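Local coordinates for protein aldehyde dehydrogenase (Bartonella henselae, PDB 3I44) that probably oxidises aldehydes to the corresponding carboxylic acids with a nicotinamide coenzyme as hydride acceptor, as other members of the aldehyde dehydrogenase family do, at residues P84-L95 against S129-K140; L462-G470 against A477-I485. The protein carries 1 engineered substitution. All blocks are in the same frame, centred on the assembly; numbering follows the deposited sequence. Where two conformers were deposited one is given.

Contact 1: residues P84-L95 against S129-K140; sequences PHERLGFVEKIL and SSHIRNFIKAYK
Ser129 lies opposite Leu95, their CA atoms 6.6 Å apart, and with Ile132, Arg133 and Ile136 it forms the hole into which the Leu95 side chain fits as a knob. Leu95 turns CG away from its backbone N (chi1 -180°), which sends its two methyl groups into this hole. Ile132 enters from the next turn: its CG2 lies 3.9 Å from Val91 CG1 and equally near Leu95 CB, while its chain slides past Val91 in the opposite direction. Arg133 borders the same hole with its aliphatic CG, which touches Leu95 CD2. The segments belong to helices 84-100 and 117-141, an antiparallel pair among the helices of the N-terminal half, which in this family forms much of the coenzyme-binding domain; the segment axes approach to 10.3 Å at a crossing angle of -159°. Ile136 returns the knob, inserted among Leu88, Val91, Glu92 and Leu95. Its CG1 meets Leu88 CD1 at 3.8 Å, with the two chains crossing at about a right angle, and its CD1 rests 3.8 Å from Glu92 CG. Tyr139 reaches across the first turn of helix 84-100, its CE2 edge level with Pro84 O at 3.4 Å and its OH 3.3 Å from Pro84 CA; Leu88 CB packs obliquely to the ring. The hydroxyl makes a weak hydrogen bond to Leu187 O, which also accepts a bond from Arg87 NH1, so phenol and guanidinium converge on one backbone oxygen. The Lys140 chain, bent at chi2 and chi3, brings CD against Leu88 CD2; Lys140 NZ stops 4.7 Å from Glu92 OE2, too far for a salt bridge.

Contact 2: residues L462-G470 against A477-I485; sequences LPGGSYFGG and AREGGLWGI
Arg478 lays its side chain over one face of the Tyr467 ring: CD sits above the centre of the ring, 3.3 Å from its centroid in a CH-pi contact, and the guanidinium continues the stack off-centre, its plane 21° from the ring. This cation-pi pair flanks a single antiparallel bridge between two loops near the C-terminal end of the aldehyde dehydrogenase fold, where Phe468 and Glu479 form a hydrogen-bonded pair. Phe468 N gives to Glu479 O at 2.8 Å, and Glu479 N returns a bond to Phe468 O. Tyr467 holds CG in the crowded position between backbone N and carbonyl carbon (chi1 70°), which sets one ring face under Arg478 and turns an edge to Trp483. That edge meets the indole in a T-shaped stack, Tyr467 CD2 over the indole face, 3.6 Å from Trp483 CE2, with the planes at 78°. Tyr467 OH is hydrogen-bonded to Gly453 O. Glycines line the close backbone approach: Gly465 and Gly481 bring their CA atoms to 4.2 Å, and Gly469 CA makes a CA-H...O contact with Ala477 O at 3.3 Å. Glu479 sends its carboxylate out of the bridge to a salt bridge with Lys181, while Arg478 NE reaches Thr491 OG1 of the second subunit. A water ties Gly465 O to Leu482 N. At the far end, the Arg478 guanidinium meets Gly470 O in its own plane and grips it end-on with two nitrogens; NH1 uses a carbonyl lone pair at 2.7 Å, whereas NH2, at 3.0 Å, comes in from above the carbonyl plane.

How the contacts relate
Helix 117-141 joins the two contacts, whose centres are 15 Å apart. Contact 1 uses its side with Ile132 and Ile136; residues on another side meet contact 2, with Phe135 CE1 3.5 Å from Gly481 N and Ala138 CB 3.6 Å from Leu482 N. Ile485 extends this seam by touching Phe135, Ala138 and Tyr139. Contact 1 touches no other chain, whereas contact 2 lies against the second subunit. Phe468 of contact 2 packs on Glu270, in the Glu-Leu-Gly-Gly motif that supplies this family's general base, and on Asn304, just after the position of its nucleophilic cysteine, so contact 2 probably borders the active site. The sodium ion, bound by Ile46, Glu112 and Ile199, involves neither contact.

Contact 1: residues P84-L95 against S129-K140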
loop_
_atom_site.group_PDB
_atom_site.type_symbol
_atom_site.label_atom_id
_atom_site.label_comp_id
_atom_site.label_asym_id
_atom_site.label_seq_id
_atom_site.Cartn_x
_atom_site.Cartn_y
_atom_site.Cartn_z
ATOM N N PRO A 84 16.961 -16.608 -10.386
ATOM C CA PRO A 84 17.484 -15.253 -10.276
ATOM C C PRO A 84 18.700 -15.017 -11.170
ATOM O O PRO A 84 18.854 -13.934 -11.769
ATOM C CB PRO A 84 17.895 -15.164 -8.814
ATOM C CG PRO A 84 16.968 -16.115 -8.125
ATOM C CD PRO A 84 16.741 -17.228 -9.065
ATOM N N HIS A 85 19.569 -16.019 -11.218
ATOM C CA HIS A 85 20.713 -16.002 -12.125
ATOM C C HIS A 85 20.292 -15.739 -13.561
ATOM O O HIS A 85 20.839 -14.859 -14.178
ATOM C CB HIS A 85 21.502 -17.291 -12.037
ATOM C CG HIS A 85 22.664 -17.339 -12.970
ATOM N ND1 HIS A 85 23.874 -16.749 -12.678
ATOM C CD2 HIS A 85 22.802 -17.909 -14.191
ATOM C CE1 HIS A 85 24.713 -16.957 -13.681
ATOM N NE2 HIS A 85 24.087 -17.660 -14.609
ATOM N N GLU A 86 19.309 -16.457 -14.083
ATOM C CA GLU A 86 18.901 -16.266 -15.480
ATOM C C GLU A 86 18.226 -14.895 -15.708
ATOM O O GLU A 86 18.454 -14.255 -16.708
ATOM C CB GLU A 86 17.869 -17.296 -15.877
ATOM C CG GLU A 86 18.299 -18.770 -15.994
ATOM C CD GLU A 86 17.036 -19.666 -16.061
ATOM O OE1 GLU A 86 16.786 -20.441 -15.107
ATOM O OE2 GLU A 86 16.244 -19.488 -17.029
ATOM N N ARG A 87 17.363 -14.479 -14.784
ATOM C CA ARG A 87 16.761 -13.140 -14.820
ATOM C C ARG A 87 17.783 -12.010 -14.782
ATOM O O ARG A 87 17.662 -11.050 -15.536
ATOM C CB ARG A 87 15.785 -12.937 -13.662
ATOM C CG ARG A 87 14.561 -13.824 -13.683
ATOM C CD ARG A 87 13.780 -13.583 -12.391
ATOM N NE ARG A 87 12.932 -14.697 -12.051
ATOM C CZ ARG A 87 12.305 -14.850 -10.899
ATOM N NH1 ARG A 87 12.447 -13.967 -9.924
ATOM N NH2 ARG A 87 11.522 -15.920 -10.729
ATOM N N LEU A 88 18.782 -12.102 -13.901
ATOM C CA LEU A 88 19.848 -11.123 -13.914
ATOM C C LEU A 88 20.573 -11.107 -15.271
ATOM O O LEU A 88 20.928 -10.046 -15.772
ATOM C CB LEU A 88 20.828 -11.381 -12.800
ATOM C CG LEU A 88 21.975 -10.385 -12.647
ATOM C CD1 LEU A 88 21.422 -9.022 -12.310
ATOM C CD2 LEU A 88 22.952 -10.896 -11.541
ATOM N N GLY A 89 20.788 -12.275 -15.859
ATOM C CA GLY A 89 21.450 -12.355 -17.165
ATOM C C GLY A 89 20.650 -11.631 -18.242
ATOM O O GLY A 89 21.233 -10.971 -19.111
ATOM N N PHE A 90 19.319 -11.739 -18.201
ATOM C CA PHE A 90 18.514 -10.948 -19.132
ATOM C C PHE A 90 18.654 -9.443 -18.915
ATOM O O PHE A 90 18.719 -8.680 -19.868
ATOM C CB PHE A 90 17.037 -11.326 -19.083
ATOM C CG PHE A 90 16.714 -12.588 -19.841
ATOM C CD1 PHE A 90 16.766 -12.608 -21.244
ATOM C CD2 PHE A 90 16.343 -13.742 -19.163
ATOM C CE1 PHE A 90 16.473 -13.764 -21.949
ATOM C CE2 PHE A 90 16.034 -14.914 -19.868
ATOM C CZ PHE A 90 16.087 -14.922 -21.256
ATOM N N VAL A 91 18.660 -9.022 -17.667
ATOM C CA VAL A 91 18.807 -7.589 -17.346
ATOM C C VAL A 91 20.185 -7.037 -17.751
ATOM O O VAL A 91 20.305 -5.926 -18.259
ATOM C CB VAL A 91 18.493 -7.341 -15.867
ATOM C CG1 VAL A 91 18.870 -5.867 -15.431
ATOM C CG2 VAL A 91 17.003 -7.643 -15.655
ATOM N N GLU A 92 21.219 -7.848 -17.595
ATOM C CA GLU A 92 22.544 -7.439 -18.085
ATOM C C GLU A 92 22.560 -7.306 -19.599
ATOM O O GLU A 92 23.154 -6.380 -20.141
ATOM C CB GLU A 92 23.643 -8.349 -17.500
ATOM C CG GLU A 92 23.742 -8.142 -15.922
ATOM C CD GLU A 92 25.009 -8.767 -15.298
ATOM O OE1 GLU A 92 25.692 -9.580 -16.001
ATOM O OE2 GLU A 92 25.335 -8.429 -14.124
ATOM N N LYS A 93 21.882 -8.218 -20.280
ATOM C CA LYS A 93 21.761 -8.161 -21.731
ATOM C C LYS A 93 20.963 -6.919 -22.180
ATOM O O LYS A 93 21.348 -6.212 -23.112
ATOM C CB LYS A 93 21.108 -9.446 -22.248
ATOM C CG LYS A 93 21.112 -9.598 -23.794
ATOM C CD LYS A 93 22.512 -9.252 -24.348
ATOM C CE LYS A 93 22.999 -10.166 -25.431
ATOM N NZ LYS A 93 24.507 -10.195 -25.406
ATOM N N ILE A 94 19.892 -6.616 -21.453
ATOM C CA ILE A 94 19.103 -5.438 -21.725
ATOM C C ILE A 94 19.985 -4.185 -21.600
ATOM O O ILE A 94 19.933 -3.323 -22.443
ATOM C CB ILE A 94 17.892 -5.364 -20.780
ATOM C CG1 ILE A 94 16.833 -6.414 -21.189
ATOM C CG2 ILE A 94 17.306 -3.900 -20.745
ATOM C CD1 ILE A 94 15.684 -6.595 -20.102
ATOM N N LEU A 95 20.769 -4.077 -20.528
ATOM C CA LEU A 95 21.670 -2.961 -20.347
ATOM C C LEU A 95 22.656 -2.825 -21.517
ATOM O O LEU A 95 22.875 -1.730 -22.017
ATOM C CB LEU A 95 22.459 -3.113 -19.052
ATOM C CG LEU A 95 23.452 -1.977 -18.744
ATOM C CD1 LEU A 95 22.737 -0.593 -18.745
ATOM C CD2 LEU A 95 24.176 -2.215 -17.417
ATOM N N SER A 129 20.172 3.934 -17.700
ATOM C CA SER A 129 21.269 2.997 -17.501
ATOM C C SER A 129 21.677 2.975 -16.025
ATOM O O SER A 129 21.959 1.908 -15.489
ATOM C CB SER A 129 22.460 3.308 -18.416
ATOM O OG SER A 129 22.590 4.704 -18.640
ATOM N N SER A 130 21.678 4.130 -15.367
ATOM C CA SER A 130 22.021 4.206 -13.943
ATOM C C SER A 130 21.028 3.423 -13.066
ATOM O O SER A 130 21.413 2.722 -12.121
ATOM C CB SER A 130 22.093 5.656 -13.488
ATOM O OG SER A 130 22.278 5.724 -12.095
ATOM N N HIS A 131 19.743 3.526 -13.370
ATOM C CA HIS A 131 18.742 2.729 -12.648
ATOM C C HIS A 131 18.948 1.227 -12.885
ATOM O O HIS A 131 18.939 0.462 -11.949
ATOM C CB HIS A 131 17.325 3.116 -13.049
ATOM C CG HIS A 131 16.932 4.491 -12.611
ATOM N ND1 HIS A 131 17.454 5.083 -11.487
ATOM C CD2 HIS A 131 16.030 5.360 -13.111
ATOM C CE1 HIS A 131 16.914 6.280 -11.334
ATOM N NE2 HIS A 131 16.041 6.465 -12.302
ATOM N N ILE A 132 19.159 0.822 -14.123
ATOM C CA ILE A 132 19.408 -0.563 -14.416
ATOM C C ILE A 132 20.572 -1.082 -13.567
ATOM O O ILE A 132 20.437 -2.113 -12.911
ATOM C CB ILE A 132 19.692 -0.816 -15.907
ATOM C CG1 ILE A 132 18.423 -0.551 -16.736
ATOM C CG2 ILE A 132 20.121 -2.256 -16.054
ATOM C CD1 ILE A 132 18.598 -0.468 -18.225
ATOM N N ARG A 133 21.692 -0.373 -13.567
ATOM C CA ARG A 133 22.870 -0.793 -12.786
ATOM C C ARG A 133 22.585 -0.861 -11.287
ATOM O O ARG A 133 23.121 -1.735 -10.599
ATOM C CB ARG A 133 24.072 0.145 -13.028
ATOM C CG ARG A 133 24.577 0.143 -14.474
ATOM C CD ARG A 133 25.916 0.903 -14.649
ATOM N NE ARG A 133 25.920 2.138 -13.883
ATOM C CZ ARG A 133 25.576 3.310 -14.379
ATOM N NH1 ARG A 133 25.230 3.411 -15.659
ATOM N NH2 ARG A 133 25.554 4.367 -13.580
ATOM N N ASN A 134 21.799 0.085 -10.785
ATOM C CA ASN A 134 21.481 0.094 -9.374
ATOM C C ASN A 134 20.547 -1.078 -8.963
ATOM O O ASN A 134 20.666 -1.613 -7.846
ATOM C CB ASN A 134 20.961 1.449 -8.941
ATOM C CG ASN A 134 22.077 2.499 -8.836
ATOM O OD1 ASN A 134 23.169 2.223 -8.365
ATOM N ND2 ASN A 134 21.774 3.707 -9.237
ATOM N N PHE A 135 19.664 -1.496 -9.873
ATOM C CA PHE A 135 18.863 -2.710 -9.660
ATOM C C PHE A 135 19.764 -3.964 -9.658
ATOM O O PHE A 135 19.616 -4.832 -8.828
ATOM C CB PHE A 135 17.777 -2.863 -10.740
ATOM C CG PHE A 135 16.610 -1.910 -10.552
ATOM C CD1 PHE A 135 15.884 -1.914 -9.372
ATOM C CD2 PHE A 135 16.276 -1.012 -11.520
ATOM C CE1 PHE A 135 14.819 -1.062 -9.206
ATOM C CE2 PHE A 135 15.224 -0.141 -11.339
ATOM C CZ PHE A 135 14.498 -0.162 -10.193
ATOM N N ILE A 136 20.692 -4.034 -10.599
ATOM C CA ILE A 136 21.670 -5.118 -10.634
ATOM C C ILE A 136 22.425 -5.252 -9.317
ATOM O O ILE A 136 22.457 -6.348 -8.750
ATOM C CB ILE A 136 22.642 -4.951 -11.810
ATOM C CG1 ILE A 136 21.931 -5.323 -13.114
ATOM C CG2 ILE A 136 23.908 -5.809 -11.609
ATOM C CD1 ILE A 136 22.658 -4.833 -14.349
ATOM N N LYS A 137 23.018 -4.160 -8.836
ATOM C CA LYS A 137 23.693 -4.160 -7.551
ATOM C C LYS A 137 22.766 -4.617 -6.423
ATOM O O LYS A 137 23.150 -5.484 -5.619
ATOM C CB LYS A 137 24.302 -2.797 -7.213
ATOM C CG LYS A 137 24.935 -2.770 -5.785
ATOM C CD LYS A 137 25.704 -1.490 -5.495
ATOM C CE LYS A 137 26.366 -1.556 -4.095
ATOM N NZ LYS A 137 26.537 -0.155 -3.568
ATOM N N ALA A 138 21.561 -4.037 -6.356
ATOM C CA ALA A 138 20.590 -4.421 -5.322
ATOM C C ALA A 138 20.250 -5.913 -5.416
ATOM O O ALA A 138 20.239 -6.594 -4.413
ATOM C CB ALA A 138 19.291 -3.557 -5.391
ATOM N N TYR A 139 20.027 -6.423 -6.625
ATOM C CA TYR A 139 19.612 -7.821 -6.792
ATOM C C TYR A 139 20.657 -8.784 -6.253
ATOM O O TYR A 139 20.316 -9.814 -5.691
ATOM C CB TYR A 139 19.404 -8.165 -8.239
ATOM C CG TYR A 139 18.485 -9.328 -8.523
ATOM C CD1 TYR A 139 17.167 -9.358 -8.030
ATOM C CD2 TYR A 139 18.879 -10.352 -9.372
ATOM C CE1 TYR A 139 16.301 -10.405 -8.355
ATOM C CE2 TYR A 139 18.008 -11.390 -9.707
ATOM C CZ TYR A 139 16.722 -11.402 -9.212
ATOM O OH TYR A 139 15.861 -12.437 -9.542
ATOM N N LYS A 140 21.917 -8.432 -6.459
ATOM C CA LYS A 140 23.031 -9.232 -5.961
ATOM C C LYS A 140 23.043 -9.289 -4.430
ATOM O O LYS A 140 23.376 -10.317 -3.882
ATOM C CB LYS A 140 24.362 -8.753 -6.583
ATOM C CG LYS A 140 24.582 -9.383 -7.971
ATOM C CD LYS A 140 25.256 -8.452 -9.024
ATOM C CE LYS A 140 26.783 -8.466 -8.993
ATOM N NZ LYS A 140 27.361 -7.463 -9.959
#

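Contact 2: residues L462-G470 against A477-I485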
loop_
_atom_site.group_PDB
_atom_site.type_symbol
_atom_site.label_atom_id
_atom_site.label_comp_id
_atom_site.label_asym_id
_atom_site.label_seq_id
_atom_site.Cartn_x
_atom_site.Cartn_y
_atom_site.Cartn_z
ATOM N N LEU A 462 20.634 12.059 -3.465
ATOM C CA LEU A 462 20.472 10.773 -2.781
ATOM C C LEU A 462 21.343 9.749 -3.489
ATOM O O LEU A 462 21.515 9.847 -4.678
ATOM C CB LEU A 462 19.009 10.321 -2.775
ATOM C CG LEU A 462 18.089 11.114 -1.832
ATOM C CD1 LEU A 462 16.541 10.869 -2.054
ATOM C CD2 LEU A 462 18.478 10.869 -0.401
ATOM N N PRO A 463 21.905 8.776 -2.743
ATOM C CA PRO A 463 22.835 7.834 -3.329
ATOM C C PRO A 463 22.136 6.800 -4.217
ATOM O O PRO A 463 20.921 6.593 -4.122
ATOM C CB PRO A 463 23.474 7.183 -2.107
ATOM C CG PRO A 463 22.429 7.244 -1.088
ATOM C CD PRO A 463 21.770 8.561 -1.296
ATOM N N GLY A 464 22.913 6.207 -5.099
ATOM C CA GLY A 464 22.433 5.167 -5.983
ATOM C C GLY A 464 21.933 4.024 -5.154
ATOM O O GLY A 464 22.544 3.653 -4.152
ATOM N N GLY A 465 20.782 3.483 -5.516
ATOM C CA GLY A 465 20.182 2.447 -4.665
ATOM C C GLY A 465 19.226 2.939 -3.588
ATOM O O GLY A 465 18.513 2.132 -2.987
ATOM N N SER A 466 19.243 4.236 -3.295
ATOM C CA SER A 466 18.194 4.850 -2.506
ATOM C C SER A 466 16.875 4.732 -3.270
ATOM O O SER A 466 16.853 4.610 -4.476
ATOM C CB SER A 466 18.500 6.331 -2.260
ATOM O OG SER A 466 17.439 7.005 -1.561
ATOM N N TYR A 467 15.771 4.800 -2.553
ATOM C CA TYR A 467 14.469 4.910 -3.209
ATOM C C TYR A 467 14.192 6.303 -3.730
ATOM O O TYR A 467 14.797 7.294 -3.283
ATOM C CB TYR A 467 13.354 4.522 -2.257
ATOM C CG TYR A 467 13.045 5.455 -1.107
ATOM C CD1 TYR A 467 12.415 6.685 -1.306
ATOM C CD2 TYR A 467 13.293 5.066 0.201
ATOM C CE1 TYR A 467 12.063 7.497 -0.237
ATOM C CE2 TYR A 467 12.931 5.865 1.282
ATOM C CZ TYR A 467 12.324 7.076 1.055
ATOM O OH TYR A 467 11.980 7.829 2.116
ATOM N N PHE A 468 13.238 6.356 -4.645
ATOM C CA PHE A 468 12.622 7.580 -5.056
ATOM C C PHE A 468 11.110 7.486 -4.812
ATOM O O PHE A 468 10.436 6.589 -5.341
ATOM C CB PHE A 468 12.891 7.842 -6.544
ATOM C CG PHE A 468 12.429 9.211 -7.008
ATOM C CD1 PHE A 468 13.343 10.254 -7.151
ATOM C CD2 PHE A 468 11.090 9.458 -7.280
ATOM C CE1 PHE A 468 12.921 11.517 -7.569
ATOM C CE2 PHE A 468 10.662 10.714 -7.695
ATOM C CZ PHE A 468 11.566 11.737 -7.843
ATOM N N GLY A 469 10.580 8.431 -4.034
ATOM C CA GLY A 469 9.168 8.491 -3.800
ATOM C C GLY A 469 8.790 9.439 -2.718
ATOM O O GLY A 469 9.661 9.935 -1.993
ATOM N N GLY A 470 7.484 9.673 -2.593
ATOM C CA GLY A 470 6.970 10.743 -1.720
ATOM C C GLY A 470 6.089 10.256 -0.590
ATOM O O GLY A 470 6.137 9.075 -0.203
ATOM N N ALA A 477 4.781 5.363 -3.363
ATOM C CA ALA A 477 5.676 4.430 -4.051
ATOM C C ALA A 477 7.132 4.606 -3.581
ATOM O O ALA A 477 7.549 5.686 -3.184
ATOM C CB ALA A 477 5.584 4.662 -5.500
ATOM N N ARG A 478 7.890 3.530 -3.637
ATOM C CA ARG A 478 9.305 3.530 -3.246
ATOM C C ARG A 478 10.047 2.796 -4.365
ATOM O O ARG A 478 10.209 1.568 -4.330
ATOM C CB ARG A 478 9.448 2.866 -1.887
ATOM C CG ARG A 478 8.854 3.691 -0.733
ATOM C CD ARG A 478 9.764 4.861 -0.345
ATOM N NE ARG A 478 9.285 5.809 0.677
ATOM C CZ ARG A 478 8.391 6.787 0.474
ATOM N NH1 ARG A 478 7.753 6.913 -0.697
ATOM N NH2 ARG A 478 8.121 7.632 1.446
ATOM N N GLU A 479 10.393 3.555 -5.409
ATOM C CA GLU A 479 10.985 2.994 -6.612
ATOM C C GLU A 479 12.507 2.983 -6.492
ATOM O O GLU A 479 13.070 3.813 -5.815
ATOM C CB GLU A 479 10.525 3.770 -7.846
ATOM C CG GLU A 479 9.017 3.623 -8.134
ATOM C CD GLU A 479 8.611 3.902 -9.573
ATOM O OE1 GLU A 479 7.798 3.123 -10.138
ATOM O OE2 GLU A 479 9.141 4.850 -10.183
ATOM N N GLY A 480 13.168 2.046 -7.156
ATOM C CA GLY A 480 14.615 2.045 -7.201
ATOM C C GLY A 480 15.264 1.115 -6.183
ATOM O O GLY A 480 14.754 0.915 -5.066
ATOM N N GLY A 481 16.421 0.560 -6.561
ATOM C CA GLY A 481 17.154 -0.338 -5.675
ATOM C C GLY A 481 16.301 -1.454 -5.071
ATOM O O GLY A 481 15.389 -2.018 -5.711
ATOM N N LEU A 482 16.574 -1.751 -3.807
ATOM C CA LEU A 482 15.908 -2.877 -3.151
ATOM C C LEU A 482 14.429 -2.582 -2.923
ATOM O O LEU A 482 13.592 -3.486 -3.012
ATOM C CB LEU A 482 16.537 -3.165 -1.797
ATOM C CG LEU A 482 17.426 -4.393 -1.739
ATOM C CD1 LEU A 482 18.201 -4.357 -0.407
ATOM C CD2 LEU A 482 16.540 -5.624 -1.867
ATOM N N TRP A 483 14.133 -1.321 -2.609
ATOM C CA TRP A 483 12.755 -0.901 -2.364
ATOM C C TRP A 483 11.918 -1.255 -3.588
ATOM O O TRP A 483 10.818 -1.800 -3.463
ATOM C CB TRP A 483 12.666 0.608 -2.073
ATOM C CG TRP A 483 13.010 1.020 -0.623
ATOM C CD1 TRP A 483 12.151 1.046 0.463
ATOM C CD2 TRP A 483 14.273 1.457 -0.135
ATOM N NE1 TRP A 483 12.806 1.480 1.570
ATOM C CE2 TRP A 483 14.115 1.728 1.246
ATOM C CE3 TRP A 483 15.524 1.643 -0.724
ATOM C CZ2 TRP A 483 15.154 2.191 2.042
ATOM C CZ3 TRP A 483 16.576 2.085 0.076
ATOM C CH2 TRP A 483 16.379 2.357 1.451
ATOM N N GLY A 484 12.475 -0.983 -4.769
ATOM C CA GLY A 484 11.744 -1.086 -6.008
ATOM C C GLY A 484 11.489 -2.523 -6.398
ATOM O O GLY A 484 10.405 -2.851 -6.888
ATOM N N ILE A 485 12.486 -3.381 -6.153
ATOM C CA ILE A 485 12.345 -4.825 -6.387
ATOM C C ILE A 485 11.212 -5.395 -5.506
ATOM O O ILE A 485 10.402 -6.215 -5.982
ATOM C CB ILE A 485 13.669 -5.599 -6.128
ATOM C CG1 ILE A 485 14.703 -5.239 -7.197
ATOM C CG2 ILE A 485 13.428 -7.106 -6.173
ATOM C CD1 ILE A 485 16.148 -5.557 -6.851
HETATM O O HOH W 1 18.743 -0.422 -2.409
#